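Local structure of 6-aminohexanoate-dimer hydrolase (Bacillus anthracis, 4GB7) at residues D106-D111 with S393-P398; T378-P383 with M409-A414. The protein is a putative 6-aminohexanoate-dimer hydrolase of the beta-lactamase family, which probably cleaves the amide bond of its substrate. One frame throughout, in Å; residues are numbered along the deposited sequence.

From the N terminus, the chain runs through helix 101-107, turns at Asn108 and Lys109 and enters strand 110-117; some 280 residues later it comes back, and interaction 1 closes this long loop where strand 387-393 ends. Interaction 2 closes a much shorter one: strand 377-382 is followed by strand 387-393 and then helix 402-417, which packs back on strand 377-382. Because 106-111 precedes 378-383 while 393-398 falls between 378-383 and 409-414, the two contacts cross along the chain. Their centres lie 18 Å apart, with nearest atoms about 6 Å apart. Both reach the same five-stranded antiparallel sheet, interaction 1 at strand ends and interaction 2 on a face.

Interaction 1: D106-D111 with S393-P398; sequences DDNKTD and SSNATP
A buried, mainly polar contact joins the turn between helix 101-107 and strand 110-117 to the end of strand 387-393, its antiparallel neighbour in the five-stranded sheet. Thr110 and Ser393 form a non-hydrogen-bonded pair, CA atoms 4.0 Å apart and side chains diverging. Next to it, Ser394 N donates a nearly straight bond (3.0 Å, 170°) to the O of Lys109, C' residue of the helix-ending Schellman motif. Ser394 OG, placed between backbone N and carbonyl carbon (chi1 49°), donates a hydrogen bond to Asp111 OD2 (2.8 Å) on its syn side, a little out of the carboxylate plane. His136 also bonds OD2, and Arg54 reaches Asp111 OD1 through NH2, a salt bridge, and Ser394 OG through NE. Asn108 O lies over the face of the Asn395 amide, 3.4 Å from Asn395 CG, too far off its plane for an N-H bond. The Lys109 chain crosses Asn395 at about a right angle, CD 3.6 Å from Asn395 OD1. One water donates to Asn395 OD1 (2.7 Å) and accepts from Lys109 NZ; another donates to Asn108 O and Ser393 OG, itself also bonded to Gly376 O; a third links Asn395 ND2 to Asn108 OD1, while Asn108 ND2 bonds Leu104 O. So surrounded, the buried Asp111 carboxylate is probably stabilised as an anion and fixed in its rotation.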
ATOM      1  N   ASP A 106      11.995 -14.462  -8.887  1.00 15.74           N
ATOM      2  CA  ASP A 106      11.070 -15.490  -9.358  1.00 16.16           C
ATOM      3  C   ASP A 106      10.848 -16.542  -8.243  1.00 15.94           C
ATOM      4  O   ASP A 106       9.723 -17.009  -8.059  1.00 19.77           O
ATOM      5  CB  ASP A 106      11.636 -16.148 -10.659  1.00 18.74           C
ATOM      6  CG  ASP A 106      10.600 -16.921 -11.462  1.00 21.54           C
ATOM      7  OD1 ASP A 106       9.405 -16.745 -11.293  1.00 20.87           O
ATOM      8  OD2 ASP A 106      10.992 -17.778 -12.317  1.00 25.44           O
ATOM      9  N   ASP A 107      11.939 -16.906  -7.537  1.00 19.00           N
ATOM     10  CA  ASP A 107      11.908 -17.941  -6.518  1.00 19.26           C
ATOM     11  C   ASP A 107      10.979 -17.509  -5.373  1.00 18.96           C
ATOM     12  O   ASP A 107      10.425 -18.344  -4.654  1.00 23.13           O
ATOM     13  CB  ASP A 107      13.301 -18.209  -5.952  1.00 20.89           C
ATOM     14  CG  ASP A 107      13.359 -19.495  -5.119  1.00 27.45           C
ATOM     15  OD1 ASP A 107      12.786 -20.525  -5.554  1.00 34.71           O
ATOM     16  OD2 ASP A 107      13.989 -19.494  -4.043  1.00 34.47           O
ATOM     17  N   ASN A 108      10.788 -16.199  -5.249  1.00 17.10           N
ATOM     18  CA  ASN A 108       9.922 -15.667  -4.214  1.00 18.52           C
ATOM     19  C   ASN A 108       8.614 -15.111  -4.745  1.00 16.66           C
ATOM     20  O   ASN A 108       7.939 -14.307  -4.084  1.00 16.92           O
ATOM     21  CB  ASN A 108      10.667 -14.669  -3.340  1.00 19.86           C
ATOM     22  CG  ASN A 108      11.753 -15.341  -2.533  1.00 18.74           C
ATOM     23  OD1 ASN A 108      11.517 -15.828  -1.411  1.00 21.38           O
ATOM     24  ND2 ASN A 108      12.961 -15.367  -3.098  1.00 18.70           N
ATOM     25  N   LYS A 109       8.231 -15.591  -5.907  1.00 17.26           N
ATOM     26  CA  LYS A 109       6.893 -15.380  -6.451  1.00 16.25           C
ATOM     27  C   LYS A 109       6.656 -13.898  -6.742  1.00 17.48           C
ATOM     28  O   LYS A 109       5.550 -13.420  -6.673  1.00 18.44           O
ATOM     29  CB  LYS A 109       5.817 -16.023  -5.586  1.00 17.55           C
ATOM     30  CG  LYS A 109       6.029 -17.538  -5.532  1.00 15.97           C
ATOM     31  CD  LYS A 109       5.008 -18.247  -4.633  1.00 22.37           C
ATOM     32  CE  LYS A 109       5.083 -19.752  -4.726  1.00 29.10           C
ATOM     33  NZ  LYS A 109       6.379 -20.308  -4.289  1.00 29.48           N
ATOM     34  N   THR A 110       7.714 -13.181  -7.116  1.00 16.80           N
ATOM     35  CA  THR A 110       7.557 -11.843  -7.647  1.00 16.30           C
ATOM     36  C   THR A 110       6.809 -11.900  -8.999  1.00 16.89           C
ATOM     37  O   THR A 110       7.016 -12.788  -9.829  1.00 17.56           O
ATOM     38  CB  THR A 110       8.929 -11.190  -7.857  1.00 15.08           C
ATOM     39  OG1 THR A 110       9.638 -11.152  -6.612  1.00 17.02           O
ATOM     40  CG2 THR A 110       8.832  -9.800  -8.605  1.00 17.05           C
ATOM     41  N   ASP A 111       5.902 -10.970  -9.182  1.00 15.25           N
ATOM     42  CA  ASP A 111       5.169 -10.804 -10.455  1.00 15.25           C
ATOM     43  C   ASP A 111       5.694  -9.639 -11.303  1.00 16.76           C
ATOM     44  O   ASP A 111       5.629  -9.723 -12.539  1.00 16.51           O
ATOM     45  CB  ASP A 111       3.667 -10.598 -10.207  1.00 16.44           C
ATOM     46  CG  ASP A 111       2.982 -11.814  -9.618  1.00 16.62           C
ATOM     47  OD1 ASP A 111       3.278 -12.961 -10.004  1.00 17.20           O
ATOM     48  OD2 ASP A 111       2.124 -11.633  -8.755  1.00 18.79           O
ATOM     49  N   SER A 393       4.160  -8.920  -5.917  1.00 15.20           N
ATOM     50  CA  SER A 393       4.350 -10.357  -5.768  1.00 15.82           C
ATOM     51  C   SER A 393       3.015 -11.013  -5.496  1.00 15.35           C
ATOM     52  O   SER A 393       2.003 -10.370  -5.203  1.00 16.94           O
ATOM     53  CB  SER A 393       5.373 -10.713  -4.666  1.00 13.40           C
ATOM     54  OG  SER A 393       6.573  -9.971  -4.757  1.00 16.04           O
ATOM     55  N   SER A 394       3.029 -12.330  -5.572  1.00 15.19           N
ATOM     56  CA  SER A 394       1.913 -13.116  -5.089  1.00 16.55           C
ATOM     57  C   SER A 394       2.435 -14.315  -4.296  1.00 18.57           C
ATOM     58  O   SER A 394       2.241 -15.495  -4.676  1.00 19.59           O
ATOM     59  CB  SER A 394       1.011 -13.462  -6.261  1.00 17.80           C
ATOM     60  OG  SER A 394       1.726 -13.975  -7.359  1.00 17.08           O
ATOM     61  N   ASN A 395       3.093 -13.972  -3.182  1.00 16.81           N
ATOM     62  CA  ASN A 395       3.806 -14.918  -2.327  1.00 17.61           C
ATOM     63  C   ASN A 395       2.987 -15.162  -1.091  1.00 18.01           C
ATOM     64  O   ASN A 395       3.020 -14.349  -0.158  1.00 18.42           O
ATOM     65  CB  ASN A 395       5.185 -14.353  -2.023  1.00 17.71           C
ATOM     66  CG  ASN A 395       6.145 -15.344  -1.441  1.00 19.31           C
ATOM     67  OD1 ASN A 395       5.989 -16.549  -1.580  1.00 20.98           O
ATOM     68  ND2 ASN A 395       7.236 -14.809  -0.843  1.00 18.25           N
ATOM     69  N   ALA A 396       2.179 -16.228  -1.105  1.00 19.16           N
ATOM     70  CA  ALA A 396       1.140 -16.419  -0.097  1.00 18.34           C
ATOM     71  C   ALA A 396       1.692 -16.472   1.343  1.00 17.39           C
ATOM     72  O   ALA A 396       1.106 -15.921   2.275  1.00 18.99           O
ATOM     73  CB  ALA A 396       0.304 -17.675  -0.413  1.00 18.45           C
ATOM     74  N   THR A 397       2.843 -17.102   1.509  1.00 17.96           N
ATOM     75  CA  THR A 397       3.485 -17.237   2.807  1.00 18.19           C
ATOM     76  C   THR A 397       4.993 -16.955   2.691  1.00 18.08           C
ATOM     77  O   THR A 397       5.807 -17.873   2.578  1.00 21.64           O
ATOM     78  CB  THR A 397       3.221 -18.596   3.451  1.00 18.83           C
ATOM     79  OG1 THR A 397       3.722 -19.631   2.604  1.00 22.07           O
ATOM     80  CG2 THR A 397       1.756 -18.803   3.714  1.00 21.72           C
ATOM     81  N   PRO A 398       5.361 -15.665   2.651  1.00 17.02           N
ATOM     82  CA  PRO A 398       6.809 -15.357   2.473  1.00 19.22           C
ATOM     83  C   PRO A 398       7.653 -15.914   3.594  1.00 19.56           C
ATOM     84  O   PRO A 398       7.177 -16.032   4.768  1.00 22.45           O
ATOM     85  CB  PRO A 398       6.863 -13.824   2.481  1.00 21.13           C
ATOM     86  CG  PRO A 398       5.479 -13.409   2.084  1.00 19.84           C
ATOM     87  CD  PRO A 398       4.543 -14.436   2.682  1.00 16.30           C
TER
HETATM   88  O   HOH W   1       7.784 -18.377  -2.447  1.00 31.83           O
HETATM   89  O   HOH W   2       8.400 -11.656  -3.473  1.00 17.25           O
HETATM   90  O   HOH W   3       9.457 -16.378   0.341  1.00 20.64           O

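Interaction 2: T378-P383 with M409-A414; sequences TLYIDP and MYIDIA
Tyr380 of strand 377-382 and Tyr410 of helix 402-417 make the aromatic centre of this helix-on-sheet contact. Their rings meet edge to face, centroids 4.9 Å apart and planes at 51°, the edge of Tyr410 turned to the face of Tyr380. Tyr410 CD2 lies over that face toward its rim, 3.6 Å from Tyr380 CD1. Tyr410 CB also sits above the ring in a CH-pi contact, 4.0 Å from the Tyr380 centroid. With CG anti to the backbone N (chi1 175°), the Tyr380 ring reaches toward the helix alongside the Tyr410 side chain, the two pointing opposite ways. Further apolar packing is slight, Thr378 CG2 lying 4.1 Å from Tyr410 CE2. Carbon meets oxygen in van der Waals contact at Ala414 CB and Asp382 OD2 (3.4 Å).

Water carries the polar links. One lies 2.6 Å from Thr378 OG1 and also bonds Tyr410 OH, a partner of His391. Another donates to Asp382 OD2, 2.6 Å away, and bonds Tyr380 OH; Gln366 and Asn364 hold these groups as well. The axes of 378-382 and 409-414 cross at -43°, and helix 307-318 covers Leu379 and Ile381 on the opposite face: the alpha/beta sandwich of the serine beta-lactamase fold, its C-terminal helix against the sheet.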
ATOM      1  N   THR A 378       5.863  -3.895  -2.340  1.00 15.32           N
ATOM      2  CA  THR A 378       6.625  -2.768  -1.826  1.00 17.32           C
ATOM      3  C   THR A 378       6.611  -1.611  -2.821  1.00 16.41           C
ATOM      4  O   THR A 378       6.810  -1.825  -4.022  1.00 15.96           O
ATOM      5  CB  THR A 378       8.108  -3.119  -1.558  1.00 19.60           C
ATOM      6  OG1 THR A 378       8.197  -4.257  -0.679  1.00 18.74           O
ATOM      7  CG2 THR A 378       8.878  -1.925  -0.927  1.00 17.50           C
ATOM      8  N   LEU A 379       6.376  -0.408  -2.289  1.00 16.21           N
ATOM      9  CA  LEU A 379       6.805   0.829  -2.956  1.00 15.95           C
ATOM     10  C   LEU A 379       7.886   1.448  -2.126  1.00 15.88           C
ATOM     11  O   LEU A 379       7.646   1.835  -0.953  1.00 16.03           O
ATOM     12  CB  LEU A 379       5.643   1.823  -3.117  1.00 15.02           C
ATOM     13  CG  LEU A 379       5.984   3.171  -3.725  1.00 15.70           C
ATOM     14  CD1 LEU A 379       6.607   3.138  -5.127  1.00 18.43           C
ATOM     15  CD2 LEU A 379       4.709   4.038  -3.695  1.00 18.19           C
ATOM     16  N   TYR A 380       9.048   1.597  -2.692  1.00 15.97           N
ATOM     17  CA  TYR A 380      10.275   1.998  -1.945  1.00 14.73           C
ATOM     18  C   TYR A 380      10.890   3.234  -2.638  1.00 15.27           C
ATOM     19  O   TYR A 380      11.160   3.224  -3.855  1.00 15.89           O
ATOM     20  CB  TYR A 380      11.259   0.836  -1.956  1.00 14.81           C
ATOM     21  CG  TYR A 380      12.628   1.102  -1.346  1.00 16.49           C
ATOM     22  CD1 TYR A 380      12.891   0.855   0.013  1.00 15.40           C
ATOM     23  CD2 TYR A 380      13.681   1.556  -2.118  1.00 15.79           C
ATOM     24  CE1 TYR A 380      14.149   1.075   0.569  1.00 15.74           C
ATOM     25  CE2 TYR A 380      14.938   1.782  -1.574  1.00 17.27           C
ATOM     26  CZ  TYR A 380      15.175   1.510  -0.230  1.00 17.24           C
ATOM     27  OH  TYR A 380      16.421   1.705   0.318  1.00 17.58           O
ATOM     28  N   ILE A 381      11.103   4.303  -1.868  1.00 17.20           N
ATOM     29  CA  ILE A 381      11.616   5.543  -2.412  1.00 16.74           C
ATOM     30  C   ILE A 381      12.905   5.871  -1.692  1.00 16.11           C
ATOM     31  O   ILE A 381      12.913   6.002  -0.448  1.00 18.28           O
ATOM     32  CB  ILE A 381      10.593   6.691  -2.239  1.00 16.92           C
ATOM     33  CG1 ILE A 381       9.225   6.248  -2.890  1.00 21.60           C
ATOM     34  CG2 ILE A 381      11.181   7.986  -2.799  1.00 19.21           C
ATOM     35  CD1 ILE A 381       8.143   7.237  -2.697  1.00 24.94           C
ATOM     36  N   ASP A 382      13.958   6.065  -2.459  1.00 15.54           N
ATOM     37  CA  ASP A 382      15.305   6.376  -1.947  1.00 15.67           C
ATOM     38  C   ASP A 382      15.685   7.767  -2.420  1.00 15.27           C
ATOM     39  O   ASP A 382      16.049   7.977  -3.534  1.00 17.82           O
ATOM     40  CB  ASP A 382      16.289   5.320  -2.473  1.00 14.47           C
ATOM     41  CG  ASP A 382      17.743   5.604  -2.142  1.00 17.87           C
ATOM     42  OD1 ASP A 382      18.046   6.714  -1.690  1.00 17.86           O
ATOM     43  OD2 ASP A 382      18.595   4.667  -2.277  1.00 19.39           O
ATOM     44  N   PRO A 383      15.532   8.775  -1.543  1.00 17.18           N
ATOM     45  CA  PRO A 383      15.846  10.129  -1.950  1.00 16.30           C
ATOM     46  C   PRO A 383      17.352  10.422  -2.079  1.00 17.48           C
ATOM     47  O   PRO A 383      17.715  11.410  -2.726  1.00 24.12           O
ATOM     48  CB  PRO A 383      15.216  10.966  -0.869  1.00 20.61           C
ATOM     49  CG  PRO A 383      14.925  10.077   0.241  1.00 27.49           C
ATOM     50  CD  PRO A 383      15.157   8.663  -0.142  1.00 19.53           C
HETATM   51  N   MSE A 409      18.915  -5.575  -0.548  1.00 16.87           N
HETATM   52  CA  MSE A 409      19.107  -5.602  -2.014  1.00 16.61           C
HETATM   53  C   MSE A 409      18.787  -4.234  -2.624  1.00 15.53           C
HETATM   54  O   MSE A 409      19.468  -3.759  -3.550  1.00 16.72           O
HETATM   55  CB  MSE A 409      18.172  -6.652  -2.597  1.00 21.26           C
HETATM   56  CG  MSE A 409      18.140  -6.813  -4.088  1.00 22.69           C
HETATM   57 SE   MSE A 409      16.749  -8.135  -4.372  0.70 24.47          SE
HETATM   58  CE  MSE A 409      15.267  -6.930  -4.569  1.00 20.97           C
ATOM     59  N   TYR A 410      17.771  -3.551  -2.082  1.00 15.40           N
ATOM     60  CA  TYR A 410      17.436  -2.234  -2.644  1.00 15.94           C
ATOM     61  C   TYR A 410      18.574  -1.214  -2.435  1.00 15.55           C
ATOM     62  O   TYR A 410      18.837  -0.362  -3.281  1.00 16.56           O
ATOM     63  CB  TYR A 410      16.174  -1.703  -2.021  1.00 16.64           C
ATOM     64  CG  TYR A 410      14.920  -2.521  -2.223  1.00 15.27           C
ATOM     65  CD1 TYR A 410      14.779  -3.448  -3.230  1.00 14.81           C
ATOM     66  CD2 TYR A 410      13.883  -2.378  -1.358  1.00 18.20           C
ATOM     67  CE1 TYR A 410      13.609  -4.199  -3.344  1.00 15.21           C
ATOM     68  CE2 TYR A 410      12.731  -3.097  -1.477  1.00 16.99           C
ATOM     69  CZ  TYR A 410      12.599  -4.040  -2.472  1.00 15.73           C
ATOM     70  OH  TYR A 410      11.401  -4.756  -2.555  1.00 18.66           O
ATOM     71  N   ILE A 411      19.237  -1.296  -1.292  1.00 16.14           N
ATOM     72  CA  ILE A 411      20.421  -0.491  -1.020  1.00 16.27           C
ATOM     73  C   ILE A 411      21.565  -0.835  -1.979  1.00 16.12           C
ATOM     74  O   ILE A 411      22.183   0.060  -2.585  1.00 17.34           O
ATOM     75  CB  ILE A 411      20.871  -0.607   0.458  1.00 17.10           C
ATOM     76  CG1 ILE A 411      19.763  -0.151   1.424  1.00 17.71           C
ATOM     77  CG2 ILE A 411      22.154   0.230   0.641  1.00 16.11           C
ATOM     78  CD1 ILE A 411      20.026  -0.406   2.902  1.00 18.87           C
ATOM     79  N   ASP A 412      21.853  -2.122  -2.154  1.00 17.05           N
ATOM     80  CA  ASP A 412      22.864  -2.511  -3.084  1.00 17.80           C
ATOM     81  C   ASP A 412      22.590  -2.119  -4.522  1.00 16.43           C
ATOM     82  O   ASP A 412      23.523  -1.693  -5.236  1.00 17.38           O
ATOM     83  CB  ASP A 412      23.117  -4.008  -3.005  1.00 16.43           C
ATOM     84  CG  ASP A 412      23.805  -4.428  -1.694  1.00 22.23           C
ATOM     85  OD1 ASP A 412      24.448  -3.581  -0.995  1.00 20.61           O
ATOM     86  OD2 ASP A 412      23.724  -5.635  -1.399  1.00 24.00           O
ATOM     87  N   ILE A 413      21.335  -2.248  -4.956  1.00 16.27           N
ATOM     88  CA  ILE A 413      20.976  -1.767  -6.286  1.00 17.75           C
ATOM     89  C   ILE A 413      21.238  -0.261  -6.423  1.00 16.31           C
ATOM     90  O   ILE A 413      21.824   0.184  -7.392  1.00 18.12           O
ATOM     91  CB  ILE A 413      19.519  -2.125  -6.694  1.00 16.70           C
ATOM     92  CG1 ILE A 413      19.358  -3.628  -6.820  1.00 16.61           C
ATOM     93  CG2 ILE A 413      19.128  -1.353  -7.986  1.00 17.30           C
ATOM     94  CD1 ILE A 413      17.907  -4.085  -6.875  1.00 18.04           C
ATOM     95  N   ALA A 414      20.760   0.530  -5.462  1.00 17.23           N
ATOM     96  CA  ALA A 414      21.004   1.965  -5.480  1.00 15.83           C
ATOM     97  C   ALA A 414      22.514   2.284  -5.611  1.00 15.87           C
ATOM     98  O   ALA A 414      22.924   3.152  -6.385  1.00 18.47           O
ATOM     99  CB  ALA A 414      20.436   2.608  -4.198  1.00 16.79           C
TER
HETATM  100  O   HOH W   4      10.456  -5.097   0.226  1.00 24.26           O
HETATM  101  O   HOH W   5      18.281   2.167  -1.644  1.00 19.63           O